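Local atomic coordinates of TssK (Serratia sp. FS14, PDB entry 5Y0E), a protein that serves as a baseplate component of the bacterial type VI secretion system, where it probably helps link the contractile apparatus to the membrane complex. Residues 207-221 against 234-248. Numbering follows the deposited sequence.
Sequences QGLLQQRSQQMSQRL and DFMLLQLINRHLGQV
L210, S214 and M217 of helix 207-221 enter helix 234-248 as knobs, and L238 and I241 answer from the other side, so that two roughly antiparallel helices, their axes inclined at 142° and 9.6 Å apart at closest approach, interdigitate by knobs-into-holes packing. L210 lodges among I241, H244, L245 and V248. Its CD1 methyl touches H244 O (3.7 Å) and H244 CB, while CD2 meets I241 CG2. M217 fills the hole framed by D234, L237, L238 and I241: chi1 of -72° sets CG opposite the carbonyl carbon, and the turn at the thioether (chi3 91°) brings CE to 3.7 Å from L237 CD2, with SD beside I241 CD1. In return, L238 CD2 comes within 3.6 Å of L221 CD1, the two side chains running alongside each other in opposing senses. The same L221 methyl also touches the edge of the F235 ring near its plane.

Polar contact is sparse. A weak hydrogen bond runs from S214 OG to N242 OD1, and the placement of that hydroxyl is uncertain. N242 ND2 donates to S275 OG and R280 O, both of the second subunit. Within helix 234-248, the H244 ring is held by a nearly straight bond from ND1 to L240 O (2.8 Å), the acceptor lying in the ring plane.

The pair forms an antiparallel helical hairpin, helices 197-222 and 229-253, in the helical part of TssK. Helix 259-273 packs against the second helix, where F269 stacks on H244; Q211 and Q212 touch strand 317-324, and E272 of the second subunit forms a salt bridge with R243.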
loop_
_atom_site.group_PDB
_atom_site.type_symbol
_atom_site.label_atom_id
_atom_site.label_comp_id
_atom_site.label_asym_id
_atom_site.label_seq_id
_atom_site.Cartn_x
_atom_site.Cartn_y
_atom_site.Cartn_z
ATOM N N GLN A 207 5.012 -10.396 -8.874
ATOM C CA GLN A 207 6.210 -10.528 -8.069
ATOM C C GLN A 207 7.326 -11.167 -8.874
ATOM O O GLN A 207 8.465 -10.704 -8.836
ATOM C CB GLN A 207 5.899 -11.310 -6.794
ATOM C CG GLN A 207 7.118 -11.602 -5.928
ATOM C CD GLN A 207 6.787 -12.166 -4.543
ATOM O OE1 GLN A 207 6.964 -11.499 -3.535
ATOM N NE2 GLN A 207 6.320 -13.393 -4.500
ATOM N N GLY A 208 7.019 -12.201 -9.641
ATOM C CA GLY A 208 8.057 -12.859 -10.402
ATOM C C GLY A 208 8.618 -11.977 -11.493
ATOM O O GLY A 208 9.812 -11.999 -11.772
ATOM N N LEU A 209 7.770 -11.187 -12.121
ATOM C CA LEU A 209 8.271 -10.213 -13.063
ATOM C C LEU A 209 9.199 -9.238 -12.366
ATOM O O LEU A 209 10.324 -8.997 -12.821
ATOM C CB LEU A 209 7.107 -9.493 -13.729
ATOM C CG LEU A 209 7.474 -8.649 -14.947
ATOM C CD1 LEU A 209 8.326 -9.415 -15.969
ATOM C CD2 LEU A 209 6.210 -8.208 -15.590
ATOM N N LEU A 210 8.767 -8.704 -11.226
ATOM C CA LEU A 210 9.624 -7.760 -10.539
ATOM C C LEU A 210 10.910 -8.420 -10.076
ATOM O O LEU A 210 11.965 -7.788 -10.089
ATOM C CB LEU A 210 8.886 -7.122 -9.380
ATOM C CG LEU A 210 7.675 -6.312 -9.791
ATOM C CD1 LEU A 210 6.902 -5.881 -8.572
ATOM C CD2 LEU A 210 8.075 -5.122 -10.615
ATOM N N GLN A 211 10.871 -9.694 -9.713
ATOM C CA GLN A 211 12.126 -10.326 -9.349
ATOM C C GLN A 211 13.013 -10.497 -10.566
ATOM O O GLN A 211 14.233 -10.339 -10.477
ATOM C CB GLN A 211 11.875 -11.657 -8.654
ATOM C CG GLN A 211 11.296 -11.494 -7.260
ATOM C CD GLN A 211 10.549 -12.712 -6.800
ATOM O OE1 GLN A 211 10.178 -13.555 -7.604
ATOM N NE2 GLN A 211 10.312 -12.808 -5.509
ATOM N N GLN A 212 12.417 -10.785 -11.717
ATOM C CA GLN A 212 13.216 -10.977 -12.914
ATOM C C GLN A 212 13.868 -9.668 -13.347
ATOM O O GLN A 212 15.084 -9.608 -13.549
ATOM C CB GLN A 212 12.350 -11.584 -14.013
ATOM C CG GLN A 212 12.002 -13.033 -13.752
ATOM C CD GLN A 212 10.696 -13.486 -14.390
ATOM O OE1 GLN A 212 10.038 -12.737 -15.082
ATOM N NE2 GLN A 212 10.326 -14.724 -14.150
ATOM N N ARG A 213 13.095 -8.596 -13.428
ATOM C CA ARG A 213 13.670 -7.370 -13.951
ATOM C C ARG A 213 14.660 -6.776 -12.974
ATOM O O ARG A 213 15.662 -6.179 -13.375
ATOM C CB ARG A 213 12.568 -6.366 -14.288
ATOM C CG ARG A 213 11.665 -6.818 -15.419
ATOM C CD ARG A 213 12.440 -7.372 -16.558
ATOM N NE ARG A 213 13.428 -6.440 -17.068
ATOM C CZ ARG A 213 14.608 -6.810 -17.554
ATOM N NH1 ARG A 213 14.945 -8.092 -17.584
ATOM N NH2 ARG A 213 15.459 -5.889 -17.977
ATOM N N SER A 214 14.389 -6.935 -11.690
ATOM C CA SER A 214 15.301 -6.483 -10.655
ATOM C C SER A 214 16.654 -7.171 -10.756
ATOM O O SER A 214 17.704 -6.534 -10.660
ATOM C CB SER A 214 14.672 -6.768 -9.305
ATOM O OG SER A 214 15.185 -5.895 -8.360
ATOM N N GLN A 215 16.640 -8.484 -10.895
ATOM C CA GLN A 215 17.881 -9.232 -10.998
ATOM C C GLN A 215 18.688 -8.767 -12.198
ATOM O O GLN A 215 19.892 -8.523 -12.105
ATOM C CB GLN A 215 17.553 -10.718 -11.102
ATOM C CG GLN A 215 18.721 -11.676 -11.123
ATOM C CD GLN A 215 18.420 -12.939 -11.942
ATOM O OE1 GLN A 215 17.423 -12.996 -12.681
ATOM N NE2 GLN A 215 19.287 -13.947 -11.827
ATOM N N GLN A 216 18.047 -8.694 -13.332
ATOM C CA GLN A 216 18.727 -8.327 -14.525
ATOM C C GLN A 216 19.201 -6.897 -14.536
ATOM O O GLN A 216 20.321 -6.642 -14.842
ATOM C CB GLN A 216 17.841 -8.637 -15.720
ATOM C CG GLN A 216 18.584 -8.833 -17.011
ATOM C CD GLN A 216 19.071 -7.538 -17.573
ATOM O OE1 GLN A 216 18.353 -6.565 -17.603
ATOM N NE2 GLN A 216 20.306 -7.517 -17.989
ATOM N N MET A 217 18.356 -5.962 -14.190
ATOM C CA MET A 217 18.786 -4.587 -14.229
ATOM C C MET A 217 19.910 -4.282 -13.272
ATOM O O MET A 217 20.812 -3.575 -13.609
ATOM C CB MET A 217 17.626 -3.656 -14.012
ATOM C CG MET A 217 16.708 -3.601 -15.192
ATOM S SD MET A 217 15.413 -2.418 -14.989
ATOM C CE MET A 217 16.176 -0.999 -15.692
ATOM N N SER A 218 19.870 -4.856 -12.085
ATOM C CA SER A 218 20.900 -4.630 -11.105
ATOM C C SER A 218 22.239 -5.132 -11.569
ATOM O O SER A 218 23.228 -4.508 -11.363
ATOM C CB SER A 218 20.541 -5.271 -9.790
ATOM O OG SER A 218 20.448 -6.639 -9.941
ATOM N N GLN A 219 22.270 -6.250 -12.249
ATOM C CA GLN A 219 23.517 -6.758 -12.725
ATOM C C GLN A 219 24.139 -5.916 -13.817
ATOM O O GLN A 219 25.326 -5.869 -13.938
ATOM C CB GLN A 219 23.351 -8.198 -13.146
ATOM C CG GLN A 219 22.995 -9.068 -11.969
ATOM C CD GLN A 219 23.186 -10.533 -12.231
ATOM O OE1 GLN A 219 22.251 -11.229 -12.574
ATOM N NE2 GLN A 219 24.398 -11.008 -12.055
ATOM N N ARG A 220 23.322 -5.257 -14.611
ATOM C CA ARG A 220 23.802 -4.402 -15.645
ATOM C C ARG A 220 24.309 -3.111 -15.027
ATOM O O ARG A 220 25.302 -2.594 -15.424
ATOM C CB ARG A 220 22.695 -4.160 -16.649
ATOM C CG ARG A 220 22.806 -2.895 -17.448
ATOM C CD ARG A 220 23.880 -2.992 -18.480
ATOM N NE ARG A 220 23.545 -3.943 -19.496
ATOM C CZ ARG A 220 24.429 -4.690 -20.110
ATOM N NH1 ARG A 220 24.055 -5.538 -21.017
ATOM N NH2 ARG A 220 25.686 -4.583 -19.801
ATOM N N LEU A 221 23.663 -2.644 -13.984
ATOM C CA LEU A 221 24.086 -1.435 -13.328
ATOM C C LEU A 221 25.284 -1.601 -12.414
ATOM O O LEU A 221 25.850 -0.640 -11.992
ATOM C CB LEU A 221 22.937 -0.778 -12.595
ATOM C CG LEU A 221 21.963 -0.047 -13.483
ATOM C CD1 LEU A 221 20.644 0.108 -12.788
ATOM C CD2 LEU A 221 22.481 1.285 -13.921
ATOM N N ASP A 234 17.741 4.080 -16.503
ATOM C CA ASP A 234 17.704 2.727 -16.055
ATOM C C ASP A 234 17.721 2.655 -14.557
ATOM O O ASP A 234 17.007 1.900 -13.988
ATOM C CB ASP A 234 18.906 1.980 -16.561
ATOM C CG ASP A 234 18.775 1.582 -17.966
ATOM O OD1 ASP A 234 17.692 1.673 -18.519
ATOM O OD2 ASP A 234 19.773 1.175 -18.536
ATOM N N PHE A 235 18.570 3.435 -13.924
ATOM C CA PHE A 235 18.668 3.436 -12.499
ATOM C C PHE A 235 17.387 3.929 -11.886
ATOM O O PHE A 235 16.977 3.426 -10.899
ATOM C CB PHE A 235 19.849 4.258 -12.046
ATOM C CG PHE A 235 20.091 4.191 -10.588
ATOM C CD1 PHE A 235 20.504 3.044 -10.000
ATOM C CD2 PHE A 235 19.892 5.267 -9.816
ATOM C CE1 PHE A 235 20.705 2.975 -8.662
ATOM C CE2 PHE A 235 20.101 5.208 -8.474
ATOM C CZ PHE A 235 20.505 4.057 -7.895
ATOM N N MET A 236 16.772 4.941 -12.453
ATOM C CA MET A 236 15.479 5.386 -11.946
ATOM C C MET A 236 14.431 4.292 -12.005
ATOM O O MET A 236 13.504 4.293 -11.204
ATOM C CB MET A 236 14.968 6.574 -12.741
ATOM C CG MET A 236 15.608 7.836 -12.414
ATOM S SD MET A 236 15.655 8.972 -13.769
ATOM C CE MET A 236 14.988 10.292 -12.930
ATOM N N LEU A 237 14.534 3.385 -12.972
ATOM C CA LEU A 237 13.502 2.384 -13.149
ATOM C C LEU A 237 13.714 1.209 -12.211
ATOM O O LEU A 237 12.758 0.695 -11.639
ATOM C CB LEU A 237 13.471 1.917 -14.602
ATOM C CG LEU A 237 12.524 0.754 -14.903
ATOM C CD1 LEU A 237 11.065 1.139 -14.771
ATOM C CD2 LEU A 237 12.774 0.250 -16.248
ATOM N N LEU A 238 14.960 0.782 -12.052
ATOM C CA LEU A 238 15.271 -0.200 -11.032
ATOM C C LEU A 238 14.811 0.275 -9.652
ATOM O O LEU A 238 14.243 -0.495 -8.879
ATOM C CB LEU A 238 16.764 -0.486 -11.053
ATOM C CG LEU A 238 17.306 -1.436 -9.990
ATOM C CD1 LEU A 238 16.660 -2.814 -10.057
ATOM C CD2 LEU A 238 18.776 -1.558 -10.142
ATOM N N GLN A 239 15.016 1.549 -9.350
ATOM C CA GLN A 239 14.470 2.127 -8.136
ATOM C C GLN A 239 12.987 1.895 -8.029
ATOM O O GLN A 239 12.483 1.538 -6.962
ATOM C CB GLN A 239 14.713 3.613 -8.109
ATOM C CG GLN A 239 15.640 4.041 -7.121
ATOM C CD GLN A 239 16.077 5.429 -7.403
ATOM O OE1 GLN A 239 16.989 5.634 -8.197
ATOM N NE2 GLN A 239 15.450 6.406 -6.748
ATOM N N LEU A 240 12.265 2.170 -9.115
ATOM C CA LEU A 240 10.823 2.016 -9.105
ATOM C C LEU A 240 10.444 0.559 -8.982
ATOM O O LEU A 240 9.489 0.223 -8.289
ATOM C CB LEU A 240 10.220 2.620 -10.359
ATOM C CG LEU A 240 8.698 2.529 -10.477
ATOM C CD1 LEU A 240 8.038 3.440 -9.512
ATOM C CD2 LEU A 240 8.257 2.854 -11.874
ATOM N N ILE A 241 11.192 -0.314 -9.640
ATOM C CA ILE A 241 11.007 -1.741 -9.458
ATOM C C ILE A 241 11.298 -2.143 -8.011
ATOM O O ILE A 241 10.580 -2.951 -7.425
ATOM C CB ILE A 241 11.883 -2.494 -10.477
ATOM C CG1 ILE A 241 11.397 -2.185 -11.894
ATOM C CG2 ILE A 241 11.885 -3.961 -10.251
ATOM C CD1 ILE A 241 12.246 -2.769 -12.973
ATOM N N ASN A 242 12.319 -1.554 -7.403
ATOM C CA ASN A 242 12.728 -1.983 -6.069
ATOM C C ASN A 242 11.690 -1.624 -5.015
ATOM O O ASN A 242 11.409 -2.425 -4.129
ATOM C CB ASN A 242 14.083 -1.393 -5.730
ATOM C CG ASN A 242 15.205 -2.164 -6.355
ATOM O OD1 ASN A 242 15.038 -3.309 -6.713
ATOM N ND2 ASN A 242 16.360 -1.550 -6.462
ATOM N N ARG A 243 11.089 -0.443 -5.113
ATOM C CA ARG A 243 10.001 -0.084 -4.216
ATOM C C ARG A 243 8.887 -1.120 -4.238
ATOM O O ARG A 243 8.325 -1.456 -3.193
ATOM C CB ARG A 243 9.434 1.282 -4.584
ATOM C CG ARG A 243 8.215 1.637 -3.763
ATOM C CD ARG A 243 7.365 2.719 -4.353
ATOM N NE ARG A 243 8.167 3.719 -5.043
ATOM C CZ ARG A 243 7.687 4.600 -5.912
ATOM N NH1 ARG A 243 6.409 4.602 -6.187
ATOM N NH2 ARG A 243 8.487 5.471 -6.507
ATOM N N HIS A 244 8.546 -1.629 -5.411
ATOM C CA HIS A 244 7.436 -2.551 -5.545
ATOM C C HIS A 244 7.809 -4.002 -5.262
ATOM O O HIS A 244 6.925 -4.812 -5.013
ATOM C CB HIS A 244 6.826 -2.381 -6.940
ATOM C CG HIS A 244 6.136 -1.073 -7.108
ATOM N ND1 HIS A 244 6.776 0.048 -7.572
ATOM C CD2 HIS A 244 4.878 -0.686 -6.808
ATOM C CE1 HIS A 244 5.939 1.067 -7.568
ATOM N NE2 HIS A 244 4.783 0.649 -7.101
ATOM N N LEU A 245 9.090 -4.350 -5.290
ATOM C CA LEU A 245 9.520 -5.610 -4.702
ATOM C C LEU A 245 9.010 -5.750 -3.272
ATOM O O LEU A 245 8.514 -6.812 -2.868
ATOM C CB LEU A 245 11.036 -5.689 -4.718
ATOM C CG LEU A 245 11.699 -6.349 -5.914
ATOM C CD1 LEU A 245 13.186 -6.461 -5.652
ATOM C CD2 LEU A 245 11.097 -7.704 -6.150
ATOM N N GLY A 246 9.087 -4.675 -2.509
ATOM C CA GLY A 246 8.656 -4.720 -1.141
ATOM C C GLY A 246 7.164 -4.664 -1.043
ATOM O O GLY A 246 6.564 -5.384 -0.259
ATOM N N GLN A 247 6.564 -3.811 -1.857
ATOM C CA GLN A 247 5.120 -3.652 -1.852
ATOM C C GLN A 247 4.424 -4.955 -2.179
ATOM O O GLN A 247 3.454 -5.322 -1.515
ATOM C CB GLN A 247 4.707 -2.574 -2.846
ATOM C CG GLN A 247 3.371 -1.972 -2.585
ATOM C CD GLN A 247 2.863 -1.128 -3.730
ATOM O OE1 GLN A 247 2.344 -1.658 -4.687
ATOM N NE2 GLN A 247 2.991 0.181 -3.634
ATOM N N VAL A 248 4.911 -5.669 -3.188
ATOM C CA VAL A 248 4.212 -6.858 -3.637
ATOM C C VAL A 248 4.527 -8.017 -2.717
ATOM O O VAL A 248 3.664 -8.854 -2.457
ATOM C CB VAL A 248 4.537 -7.172 -5.116
ATOM C CG1 VAL A 248 5.839 -7.887 -5.283
ATOM C CG2 VAL A 248 3.454 -7.995 -5.742
#